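PDB 4K00: 1,4-dihydroxy-2-naphthoyl-CoA hydrolase, which hydrolyses 1,4-dihydroxy-2-naphthoyl-CoA to 1,4-dihydroxy-2-naphthoate and coenzyme A, a step in phylloquinone (vitamin K1) biosynthesis. Local coordinates for residues A89-C94 and Q111-C116; D56-L61 and I117-R122; L46-I51 and Q129-A134; T6-R11 and L79-I84. All blocks are in the same frame, centred on the assembly; numbering follows the deposited sequence.

Interaction 1 (A89-C94 and Q111-C116)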
# COMPACT_ATOMS: atom_id res chain seq x y z
N ALA A 89 -7.30 -5.13 31.35
CA ALA A 89 -7.22 -3.71 31.65
C ALA A 89 -6.57 -2.97 30.49
O ALA A 89 -6.84 -1.80 30.25
CB ALA A 89 -6.42 -3.47 32.94
N HIS A 90 -5.70 -3.66 29.76
CA HIS A 90 -4.80 -2.98 28.85
C HIS A 90 -4.96 -3.45 27.41
O HIS A 90 -4.28 -2.95 26.52
CB HIS A 90 -3.35 -3.16 29.30
CG HIS A 90 -2.88 -4.58 29.31
ND1 HIS A 90 -2.86 -5.35 30.46
CD2 HIS A 90 -2.43 -5.38 28.32
CE1 HIS A 90 -2.41 -6.56 30.17
NE2 HIS A 90 -2.15 -6.60 28.87
N ARG A 91 -5.87 -4.39 27.17
CA ARG A 91 -6.00 -5.05 25.87
C ARG A 91 -7.46 -5.12 25.42
O ARG A 91 -8.36 -5.42 26.20
CB ARG A 91 -5.43 -6.48 25.94
CG ARG A 91 -5.39 -7.20 24.61
CD ARG A 91 -4.47 -8.42 24.61
NE ARG A 91 -4.85 -9.41 25.61
CZ ARG A 91 -5.64 -10.45 25.36
NH1 ARG A 91 -6.13 -10.63 24.14
NH2 ARG A 91 -5.93 -11.31 26.32
N PHE A 92 -7.69 -4.85 24.14
CA PHE A 92 -8.97 -5.16 23.53
C PHE A 92 -8.82 -5.95 22.25
O PHE A 92 -7.73 -5.98 21.63
CB PHE A 92 -9.83 -3.90 23.33
CG PHE A 92 -9.27 -2.90 22.36
CD1 PHE A 92 -9.59 -2.96 21.01
CD2 PHE A 92 -8.47 -1.85 22.80
CE1 PHE A 92 -9.10 -2.03 20.11
CE2 PHE A 92 -7.98 -0.92 21.91
CZ PHE A 92 -8.31 -0.99 20.56
N CYS A 93 -9.92 -6.56 21.82
CA CYS A 93 -9.90 -7.51 20.71
C CYS A 93 -11.03 -7.22 19.74
O CYS A 93 -12.20 -7.22 20.12
CB CYS A 93 -10.06 -8.93 21.24
SG CYS A 93 -8.81 -9.41 22.45
N CYS A 94 -10.66 -6.99 18.48
CA CYS A 94 -11.62 -6.77 17.40
C CYS A 94 -11.82 -8.06 16.60
O CYS A 94 -10.86 -8.73 16.23
CB CYS A 94 -11.10 -5.69 16.46
SG CYS A 94 -10.92 -4.05 17.21
N GLN A 111 -9.25 -11.33 13.26
CA GLN A 111 -9.14 -10.76 14.59
C GLN A 111 -7.92 -9.85 14.64
O GLN A 111 -6.91 -10.14 14.00
CB GLN A 111 -8.98 -11.85 15.64
CG GLN A 111 -10.23 -12.67 15.87
CD GLN A 111 -10.13 -13.54 17.12
OE1 GLN A 111 -9.04 -13.80 17.62
NE2 GLN A 111 -11.28 -13.99 17.61
N THR A 112 -8.03 -8.74 15.36
CA THR A 112 -6.87 -7.95 15.74
C THR A 112 -6.91 -7.67 17.25
O THR A 112 -7.98 -7.45 17.80
CB THR A 112 -6.78 -6.62 14.96
OG1 THR A 112 -7.95 -5.83 15.16
CG2 THR A 112 -6.61 -6.87 13.46
N HIS A 113 -5.76 -7.72 17.91
CA HIS A 113 -5.64 -7.40 19.33
C HIS A 113 -4.75 -6.18 19.47
O HIS A 113 -3.74 -6.04 18.76
CB HIS A 113 -4.99 -8.54 20.12
CG HIS A 113 -5.70 -9.85 20.06
ND1 HIS A 113 -6.86 -10.05 19.34
CD2 HIS A 113 -5.41 -11.04 20.64
CE1 HIS A 113 -7.25 -11.31 19.47
NE2 HIS A 113 -6.39 -11.93 20.26
N HIS A 114 -5.12 -5.33 20.41
CA HIS A 114 -4.52 -4.01 20.58
C HIS A 114 -4.26 -3.80 22.05
O HIS A 114 -5.09 -4.16 22.91
CB HIS A 114 -5.48 -2.92 20.10
CG HIS A 114 -6.08 -3.17 18.75
ND1 HIS A 114 -5.80 -2.37 17.66
CD2 HIS A 114 -6.96 -4.10 18.32
CE1 HIS A 114 -6.49 -2.81 16.62
NE2 HIS A 114 -7.18 -3.87 16.99
N VAL A 115 -3.12 -3.21 22.38
CA VAL A 115 -2.80 -2.96 23.76
C VAL A 115 -2.38 -1.52 23.94
O VAL A 115 -1.84 -0.88 23.04
CB VAL A 115 -1.69 -3.88 24.27
CG1 VAL A 115 -2.06 -5.34 24.06
CG2 VAL A 115 -0.37 -3.54 23.60
N CYS A 116 -2.65 -1.00 25.13
CA CYS A 116 -2.21 0.32 25.49
C CYS A 116 -0.91 0.22 26.26
O CYS A 116 -0.83 -0.51 27.24
CB CYS A 116 -3.28 1.01 26.33
SG CYS A 116 -2.86 2.69 26.81

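Interaction 2 (D56-L61 and I117-R122)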
# COMPACT_ATOMS: atom_id res chain seq x y z
N ASP A 56 2.10 10.23 25.11
CA ASP A 56 2.21 9.61 26.44
C ASP A 56 1.97 8.10 26.34
O ASP A 56 2.50 7.33 27.15
CB ASP A 56 1.18 10.19 27.41
CG ASP A 56 1.51 11.59 27.89
OD1 ASP A 56 2.63 12.09 27.63
OD2 ASP A 56 0.62 12.18 28.54
N PHE A 57 1.13 7.70 25.38
CA PHE A 57 0.78 6.31 25.19
C PHE A 57 0.87 5.89 23.74
O PHE A 57 0.85 6.72 22.83
CB PHE A 57 -0.65 6.04 25.69
CG PHE A 57 -0.85 6.40 27.11
CD1 PHE A 57 -0.55 5.49 28.12
CD2 PHE A 57 -1.32 7.65 27.47
CE1 PHE A 57 -0.71 5.83 29.45
CE2 PHE A 57 -1.49 8.00 28.80
CZ PHE A 57 -1.19 7.08 29.79
N ALA A 58 0.96 4.59 23.53
CA ALA A 58 0.73 4.04 22.22
C ALA A 58 -0.36 2.98 22.29
O ALA A 58 -0.63 2.42 23.35
CB ALA A 58 2.03 3.47 21.66
N LEU A 59 -0.99 2.72 21.15
CA LEU A 59 -1.96 1.64 21.05
C LEU A 59 -1.60 0.71 19.91
O LEU A 59 -2.33 0.61 18.93
CB LEU A 59 -3.36 2.17 20.79
CG LEU A 59 -4.09 2.82 21.95
CD1 LEU A 59 -5.25 3.66 21.43
CD2 LEU A 59 -4.58 1.76 22.92
N PRO A 60 -0.47 0.03 20.04
CA PRO A 60 -0.03 -0.90 19.00
C PRO A 60 -0.97 -2.09 18.88
O PRO A 60 -1.54 -2.57 19.87
CB PRO A 60 1.33 -1.37 19.49
CG PRO A 60 1.31 -1.16 20.96
CD PRO A 60 0.44 0.05 21.19
N LEU A 61 -1.10 -2.56 17.65
CA LEU A 61 -1.70 -3.83 17.36
C LEU A 61 -0.64 -4.88 17.68
O LEU A 61 0.50 -4.76 17.24
CB LEU A 61 -2.16 -3.80 15.90
CG LEU A 61 -2.93 -4.99 15.33
CD1 LEU A 61 -3.81 -4.55 14.17
CD2 LEU A 61 -1.94 -6.05 14.87
N ILE A 117 0.10 0.96 25.80
CA ILE A 117 1.37 1.03 26.52
C ILE A 117 1.78 2.47 26.80
O ILE A 117 1.57 3.37 25.98
CB ILE A 117 2.51 0.32 25.75
CG1 ILE A 117 2.65 0.89 24.34
CG2 ILE A 117 2.25 -1.18 25.69
CD1 ILE A 117 3.83 0.34 23.56
N ALA A 118 2.36 2.68 27.97
CA ALA A 118 2.95 3.96 28.31
C ALA A 118 4.31 4.09 27.64
O ALA A 118 5.06 3.11 27.57
CB ALA A 118 3.09 4.10 29.81
N LEU A 119 4.61 5.28 27.12
CA LEU A 119 5.89 5.54 26.47
C LEU A 119 6.72 6.45 27.37
O LEU A 119 6.17 7.23 28.15
CB LEU A 119 5.66 6.22 25.12
CG LEU A 119 4.86 5.44 24.09
CD1 LEU A 119 4.59 6.29 22.85
CD2 LEU A 119 5.59 4.15 23.72
N PRO A 120 8.06 6.35 27.28
CA PRO A 120 8.84 5.58 26.31
C PRO A 120 9.13 4.13 26.72
O PRO A 120 9.66 3.36 25.92
CB PRO A 120 10.16 6.36 26.24
CG PRO A 120 10.30 6.95 27.59
CD PRO A 120 8.92 7.19 28.13
N GLU A 121 8.77 3.77 27.95
CA GLU A 121 9.18 2.50 28.55
C GLU A 121 8.46 1.30 27.93
O GLU A 121 8.91 0.17 28.08
CB GLU A 121 8.96 2.52 30.06
CG GLU A 121 7.51 2.73 30.47
CD GLU A 121 7.16 4.20 30.66
OE1 GLU A 121 7.71 5.04 29.91
OE2 GLU A 121 6.34 4.51 31.54
N ARG A 122 7.36 1.57 27.24
CA ARG A 122 6.59 0.52 26.55
C ARG A 122 6.03 -0.52 27.53
O ARG A 122 6.03 -1.71 27.25
CB ARG A 122 7.43 -0.16 25.45
CG ARG A 122 7.92 0.78 24.36
CD ARG A 122 8.42 0.03 23.12
NE ARG A 122 7.33 -0.52 22.31
CZ ARG A 122 6.66 0.16 21.38
NH1 ARG A 122 6.94 1.44 21.15
NH2 ARG A 122 5.68 -0.43 20.70

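Interaction 3 (L46-I51 and Q129-A134)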
# COMPACT_ATOMS: atom_id res chain seq x y z
N LEU A 46 -13.42 8.99 18.85
CA LEU A 46 -12.08 8.70 19.34
C LEU A 46 -11.08 8.85 18.20
O LEU A 46 -11.46 8.83 17.04
CB LEU A 46 -12.02 7.28 19.88
CG LEU A 46 -13.09 6.98 20.93
CD1 LEU A 46 -13.13 5.51 21.30
CD2 LEU A 46 -12.88 7.84 22.17
N SER A 47 -9.81 8.98 18.53
CA SER A 47 -8.81 9.42 17.56
C SER A 47 -7.48 8.74 17.86
O SER A 47 -6.91 8.94 18.93
CB SER A 47 -8.63 10.94 17.62
OG SER A 47 -7.53 11.37 16.84
N LEU A 48 -7.00 7.95 16.91
CA LEU A 48 -5.65 7.42 16.96
C LEU A 48 -4.63 8.54 16.93
O LEU A 48 -3.62 8.48 17.64
CB LEU A 48 -5.40 6.50 15.77
CG LEU A 48 -5.94 5.09 15.91
CD1 LEU A 48 -5.65 4.29 14.64
CD2 LEU A 48 -5.36 4.42 17.14
N GLN A 49 -4.90 9.55 16.12
CA GLN A 49 -3.99 10.66 15.97
C GLN A 49 -3.76 11.40 17.29
O GLN A 49 -2.65 11.83 17.57
CB GLN A 49 -4.49 11.65 14.92
CG GLN A 49 -3.53 12.80 14.67
CD GLN A 49 -2.19 12.34 14.10
OE1 GLN A 49 -2.14 11.61 13.12
NE2 GLN A 49 -1.09 12.78 14.71
N ASN A 50 -4.81 11.57 18.08
CA ASN A 50 -4.67 12.27 19.35
C ASN A 50 -3.74 11.51 20.29
O ASN A 50 -2.92 12.10 21.00
CB ASN A 50 -6.04 12.48 20.00
CG ASN A 50 -6.89 13.51 19.26
OD1 ASN A 50 -6.51 14.02 18.19
ND2 ASN A 50 -8.04 13.82 19.82
N ILE A 51 -3.86 10.19 20.29
CA ILE A 51 -2.96 9.35 21.07
C ILE A 51 -1.52 9.60 20.65
O ILE A 51 -0.65 9.84 21.48
CB ILE A 51 -3.28 7.85 20.90
CG1 ILE A 51 -4.67 7.54 21.45
CG2 ILE A 51 -2.24 7.00 21.62
CD1 ILE A 51 -4.84 7.84 22.93
N GLN A 129 -10.00 5.79 29.31
CA GLN A 129 -11.36 5.53 29.77
C GLN A 129 -12.38 5.74 28.63
O GLN A 129 -13.32 4.96 28.48
CB GLN A 129 -11.70 6.37 31.02
CG GLN A 129 -11.34 5.68 32.34
CD GLN A 129 -11.46 6.60 33.55
OE1 GLN A 129 -12.25 6.35 34.47
NE2 GLN A 129 -10.66 7.66 33.57
N PRO A 130 -12.20 6.79 27.82
CA PRO A 130 -13.15 7.00 26.72
C PRO A 130 -13.20 5.81 25.78
O PRO A 130 -14.25 5.52 25.19
CB PRO A 130 -12.60 8.24 26.02
CG PRO A 130 -11.88 8.98 27.08
CD PRO A 130 -11.26 7.92 27.95
N TRP A 131 -12.08 5.12 25.63
CA TRP A 131 -12.02 3.94 24.77
C TRP A 131 -12.76 2.77 25.42
O TRP A 131 -13.56 2.11 24.78
CB TRP A 131 -10.58 3.57 24.48
CG TRP A 131 -9.93 4.56 23.58
CD1 TRP A 131 -9.80 5.91 23.77
CD2 TRP A 131 -9.33 4.27 22.33
NE1 TRP A 131 -9.15 6.47 22.70
CE2 TRP A 131 -8.85 5.48 21.80
CE3 TRP A 131 -9.14 3.09 21.59
CZ2 TRP A 131 -8.21 5.55 20.57
CZ3 TRP A 131 -8.51 3.17 20.39
CH2 TRP A 131 -8.04 4.39 19.89
N GLN A 132 -12.48 2.55 26.69
CA GLN A 132 -13.23 1.57 27.48
C GLN A 132 -14.73 1.83 27.41
O GLN A 132 -15.52 0.91 27.23
CB GLN A 132 -12.79 1.68 28.92
CG GLN A 132 -12.42 0.38 29.57
CD GLN A 132 -11.74 0.63 30.88
OE1 GLN A 132 -10.59 0.22 31.08
NE2 GLN A 132 -12.42 1.33 31.79
N THR A 133 -15.11 3.08 27.58
CA THR A 133 -16.51 3.46 27.55
C THR A 133 -17.16 3.11 26.20
O THR A 133 -18.24 2.52 26.17
CB THR A 133 -16.66 4.97 27.86
OG1 THR A 133 -16.09 5.24 29.15
CG2 THR A 133 -18.10 5.39 27.82
N ALA A 134 -16.48 3.45 25.11
CA ALA A 134 -16.95 3.10 23.76
C ALA A 134 -17.10 1.59 23.57
O ALA A 134 -18.09 1.13 22.97
CB ALA A 134 -16.01 3.65 22.71

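Interaction 4 (T6-R11 and L79-I84)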
# COMPACT_ATOMS: atom_id res chain seq x y z
N THR A 6 -20.00 -2.57 18.51
CA THR A 6 -20.18 -3.18 17.19
C THR A 6 -20.21 -2.10 16.13
O THR A 6 -20.50 -0.94 16.42
CB THR A 6 -21.50 -3.98 17.09
OG1 THR A 6 -22.59 -3.06 17.12
CG2 THR A 6 -21.64 -4.97 18.24
N PHE A 7 -19.91 -2.49 14.90
CA PHE A 7 -19.90 -1.55 13.80
C PHE A 7 -20.03 -2.28 12.47
O PHE A 7 -19.51 -3.38 12.31
CB PHE A 7 -18.58 -0.78 13.81
CG PHE A 7 -18.62 0.46 13.00
CD1 PHE A 7 -19.39 1.53 13.40
CD2 PHE A 7 -17.89 0.56 11.82
CE1 PHE A 7 -19.43 2.69 12.65
CE2 PHE A 7 -17.93 1.71 11.07
CZ PHE A 7 -18.69 2.78 11.49
N THR A 8 -20.72 -1.67 11.52
CA THR A 8 -20.70 -2.15 10.14
C THR A 8 -20.07 -1.12 9.23
O THR A 8 -20.57 -0.00 9.12
CB THR A 8 -22.12 -2.45 9.62
OG1 THR A 8 -22.76 -3.38 10.50
CG2 THR A 8 -22.06 -3.03 8.21
N TYR A 9 -18.99 -1.52 8.58
CA TYR A 9 -18.22 -0.64 7.70
C TYR A 9 -18.41 -1.07 6.26
O TYR A 9 -18.16 -2.23 5.90
CB TYR A 9 -16.76 -0.73 8.09
CG TYR A 9 -15.79 -0.02 7.16
CD1 TYR A 9 -15.85 1.37 7.00
CD2 TYR A 9 -14.81 -0.72 6.49
CE1 TYR A 9 -14.95 2.02 6.17
CE2 TYR A 9 -13.90 -0.07 5.68
CZ TYR A 9 -13.98 1.29 5.51
OH TYR A 9 -13.07 1.93 4.70
N GLU A 10 -18.88 -0.14 5.45
CA GLU A 10 -19.10 -0.41 4.04
C GLU A 10 -17.85 -0.03 3.23
O GLU A 10 -17.29 1.05 3.41
CB GLU A 10 -20.32 0.36 3.58
CG GLU A 10 -20.66 0.22 2.13
CD GLU A 10 -21.94 0.97 1.80
OE1 GLU A 10 -22.69 1.29 2.75
OE2 GLU A 10 -22.18 1.23 0.60
N ARG A 11 -17.42 -0.92 2.36
CA ARG A 11 -16.14 -0.75 1.66
C ARG A 11 -16.26 -1.23 0.22
O ARG A 11 -16.53 -2.40 -0.04
CB ARG A 11 -15.02 -1.50 2.38
CG ARG A 11 -13.67 -1.46 1.70
CD ARG A 11 -13.09 -0.05 1.60
NE ARG A 11 -11.64 -0.09 1.76
CZ ARG A 11 -10.79 -0.50 0.82
NH1 ARG A 11 -11.23 -0.87 -0.38
NH2 ARG A 11 -9.49 -0.52 1.08
N LEU A 79 -19.17 -5.58 3.06
CA LEU A 79 -19.43 -5.15 4.43
C LEU A 79 -18.39 -5.78 5.34
O LEU A 79 -18.10 -6.97 5.25
CB LEU A 79 -20.83 -5.60 4.86
CG LEU A 79 -21.99 -5.08 4.00
CD1 LEU A 79 -23.31 -5.68 4.44
CD2 LEU A 79 -22.04 -3.56 4.07
N VAL A 80 -17.81 -4.97 6.21
CA VAL A 80 -16.96 -5.48 7.28
C VAL A 80 -17.67 -5.28 8.60
O VAL A 80 -17.88 -4.14 9.03
CB VAL A 80 -15.62 -4.73 7.38
CG1 VAL A 80 -14.73 -5.41 8.43
CG2 VAL A 80 -14.93 -4.69 6.02
N ASN A 81 -18.07 -6.39 9.22
CA ASN A 81 -18.78 -6.33 10.47
C ASN A 81 -17.84 -6.59 11.61
O ASN A 81 -17.13 -7.59 11.63
CB ASN A 81 -19.92 -7.35 10.50
CG ASN A 81 -21.18 -6.79 9.88
OD1 ASN A 81 -21.82 -5.91 10.44
ND2 ASN A 81 -21.52 -7.29 8.71
N LEU A 82 -17.85 -5.67 12.56
CA LEU A 82 -16.84 -5.59 13.60
C LEU A 82 -17.54 -5.73 14.95
O LEU A 82 -18.56 -5.10 15.19
CB LEU A 82 -16.09 -4.25 13.51
CG LEU A 82 -15.36 -3.77 14.76
CD1 LEU A 82 -14.14 -4.63 15.03
CD2 LEU A 82 -14.95 -2.31 14.61
N THR A 83 -16.97 -6.58 15.80
CA THR A 83 -17.27 -6.57 17.23
C THR A 83 -16.01 -6.32 18.06
O THR A 83 -14.96 -6.90 17.79
CB THR A 83 -17.88 -7.91 17.64
OG1 THR A 83 -19.09 -8.12 16.91
CG2 THR A 83 -18.17 -7.93 19.13
N ILE A 84 -16.12 -5.44 19.06
CA ILE A 84 -14.99 -5.12 19.94
C ILE A 84 -15.27 -5.53 21.38
O ILE A 84 -16.35 -5.27 21.91
CB ILE A 84 -14.62 -3.62 19.95
CG1 ILE A 84 -14.70 -3.01 18.56
CG2 ILE A 84 -13.23 -3.41 20.54
CD1 ILE A 84 -16.04 -2.36 18.27
O HOH W 1 -21.35 -5.59 13.32

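Interaction 1 (A89-C94 and Q111-C116)
Phe92 holds its CG between the backbone N and the carbonyl carbon (chi1 65°), which swings its ring across to His114, whose own CG lies on the backbone N side (chi1 -49°). The two rings end up nearly parallel, with planes 6° apart, but slid well apart, with little of one ring above the other and their centroids 4.6 Å from each other. What sits over the face of the Phe92 ring is His114 CB, a CH-pi contact at 3.7 Å from the ring centroid. His114 NE2 makes a 2.8 Å hydrogen bond to Thr112 OG1, which holds the imidazole in rotation; Tyr96 bonds the same hydroxyl. Underneath runs a regular antiparallel ladder, with Phe92 and His114 as one hydrogen-bonded pair and Cys94 and Thr112 as the next; Cys94 N reaches Thr112 O at 2.8 Å. This is the hairpin of strands 91-100 and 106-118 in the hotdog sheet, and on the sheet face carrying Phe92 and His114, Tyr37 of helix 26-43 also meets the His114 ring. Arg91, Cys93, His113 and Val115 point to the other face. There the Arg91 chain bends so that NH1 lies 3.6 Å from His113 CD2, with the two side chains running the same way, while Val115 CG1 packs on Arg91 CG at 3.9 Å. The His113 ring also meets the ring of His63 on strand 57-68. With the imidazole of His113 cut back to an alanine, a gap would probably open beside the Arg91 guanidinium, and His63 would be left without this ring to meet.

Interaction 2 (D56-L61 and I117-R122)
Ala58 and Ile117 form a hydrogen-bonded pair where the ends of strands 57-68 and 106-118 run antiparallel in the hotdog sheet. Ala58 N donates to Ile117 O at 2.8 Å, and Ile117 N returns a bond to Ala58 O. One residue outward, Phe57 and Ala118 make the non-hydrogen-bonded pair, and beyond them Leu119 N reaches Asp56 O by an almost straight bond that comes in above the carbonyl plane.

The Ile117 side chain fills the face it shares with Ala58. From CB, a chi1 of 56° tucks CG1 in over the backbone and sends it toward the other strand. Ile117 CG1 lies 3.8 Å from Ala58 CB and also meets the Pro60 ring at CD. The chain then runs on extended to Ile117 CD1, which ends 3.9 Å from Pro60 CG. On a second side the same CD1 lies over one face of the Arg122 guanidinium, offset toward its rim. Leu119 comes in beside this group, its CD1 4.0 Å from Ala58 CB. The segment 117-122 turns sharply after this, through a cis peptide bond before Pro120, and Arg122 packs on Pro71 of the second subunit while Leu61 packs on Phe68 of that same subunit. On the face that carries Phe57 and Ala118, the Phe57 ring presents its edge to Ile117 O, and Phe57 CE1 lies 4.2 Å from Ala118 CB.

Interaction 3 (L46-I51 and Q129-A134)
Leu46 and Trp131 join two short helices that stand at one end of the hotdog domain: 48-54, with Leu46 in the loop just ahead of it, and the C-terminal 129-136. Helix 48-54 starts on a proper N-cap, Ser47 OG accepting from Asn50 N at 3.0 Å. No hydrogen bond crosses between the two segments, so the contact is made by apolar side chains around the indole.

Leu46 slides along the tryptophan side chain in the opposite direction. A chi1 of -53° puts its CG on the backbone N side, and this brings Leu46 CD1 over the face of the five-membered ring, 4.0 Å from Trp131 CG, in a CH-pi contact almost on the ring normal. Leu46 CD1 also touches Ala134 CB at 3.7 Å, further along helix 129-136. The other methyl, Leu46 CD2, goes to Pro130 CB at 3.9 Å, so the two methyls spread along the helix, CD2 toward Pro130 and CD1 toward Ala134. At the far end of the indole Ser47 O lies at the edge, in the ring plane, 4.0 Å from Trp131 CZ2. The ring also lies against Tyr37 and Leu41 of helix 26-43 and against Leu59 of strand 57-68, which leaves it buried. Leu48 comes in at about a right angle to the tryptophan, its CD2 3.8 Å from Trp131 CH2.

Interaction 4 (T6-R11 and L79-I84)
Strands 6-11 and 79-84 run antiparallel at 162°, their axes 4.7 Å apart, and bond pairwise through Phe7 with Leu82 and Tyr9 with Val80. The second pair has nearly straight bonds, with Val80 N to Tyr9 O at 2.8 Å. Thr6, Thr8 and Glu10 share one face with their cross-strand partners Thr83, Asn81 and Leu79.

On that face Thr8 and Asn81 lie side by side. Thr8 holds its hydroxyl beside the backbone N (chi1 -56°), which places OG1 where it can donate to Asn81 OD1 at 2.7 Å, with the donor tilted about 27° from the plane of the Asn81 carbonyl. A water lies in bonding reach of Asn81 OD1 (2.9 Å) and Phe7 O (3.0 Å) and can bridge them, though it has more acceptors near it than protons. A leucine in place of Asn81 would probably leave the Thr8 hydroxyl without its acceptor and the water without one of its possible acceptors.

Strand 6-12 sits next to 77-86 in the hotdog sheet, and the face of Phe7 and Tyr9 is turned toward helix 26-43, where both side chains touch Ser39. Tyr9 and Val80 run alongside each other, Tyr9 CD2 to Val80 CG2 at 4.0 Å, the methyl at the ring edge. The Tyr9 hydroxyl bonds to Glu35 of that helix, which Arg11 meets in a salt bridge. Phe7 CB rests on Leu82 CD2 at 4.0 Å.

From the N terminus, strand 6-11 waits past the long helix 26-43 until 79-84 returns to it, closing interaction 4. Inside that loop 46-51 and then 56-61 have already opened, so interactions 3 and 2 both cross interaction 4. Interaction 1, the hairpin, comes after interaction 4 has closed and lies nested within the loop of interaction 2; interaction 2 closes at 117-122 and is itself nested in interaction 3, which closes last at 129-134. Interactions 1, 2 and 4 build one antiparallel sheet, with Leu82 and Ile84 packing on Cys94 and Phe92; interaction 3 ties helices 48-54 and 129-136 to it through Trp131, which meets Leu59 and Phe92.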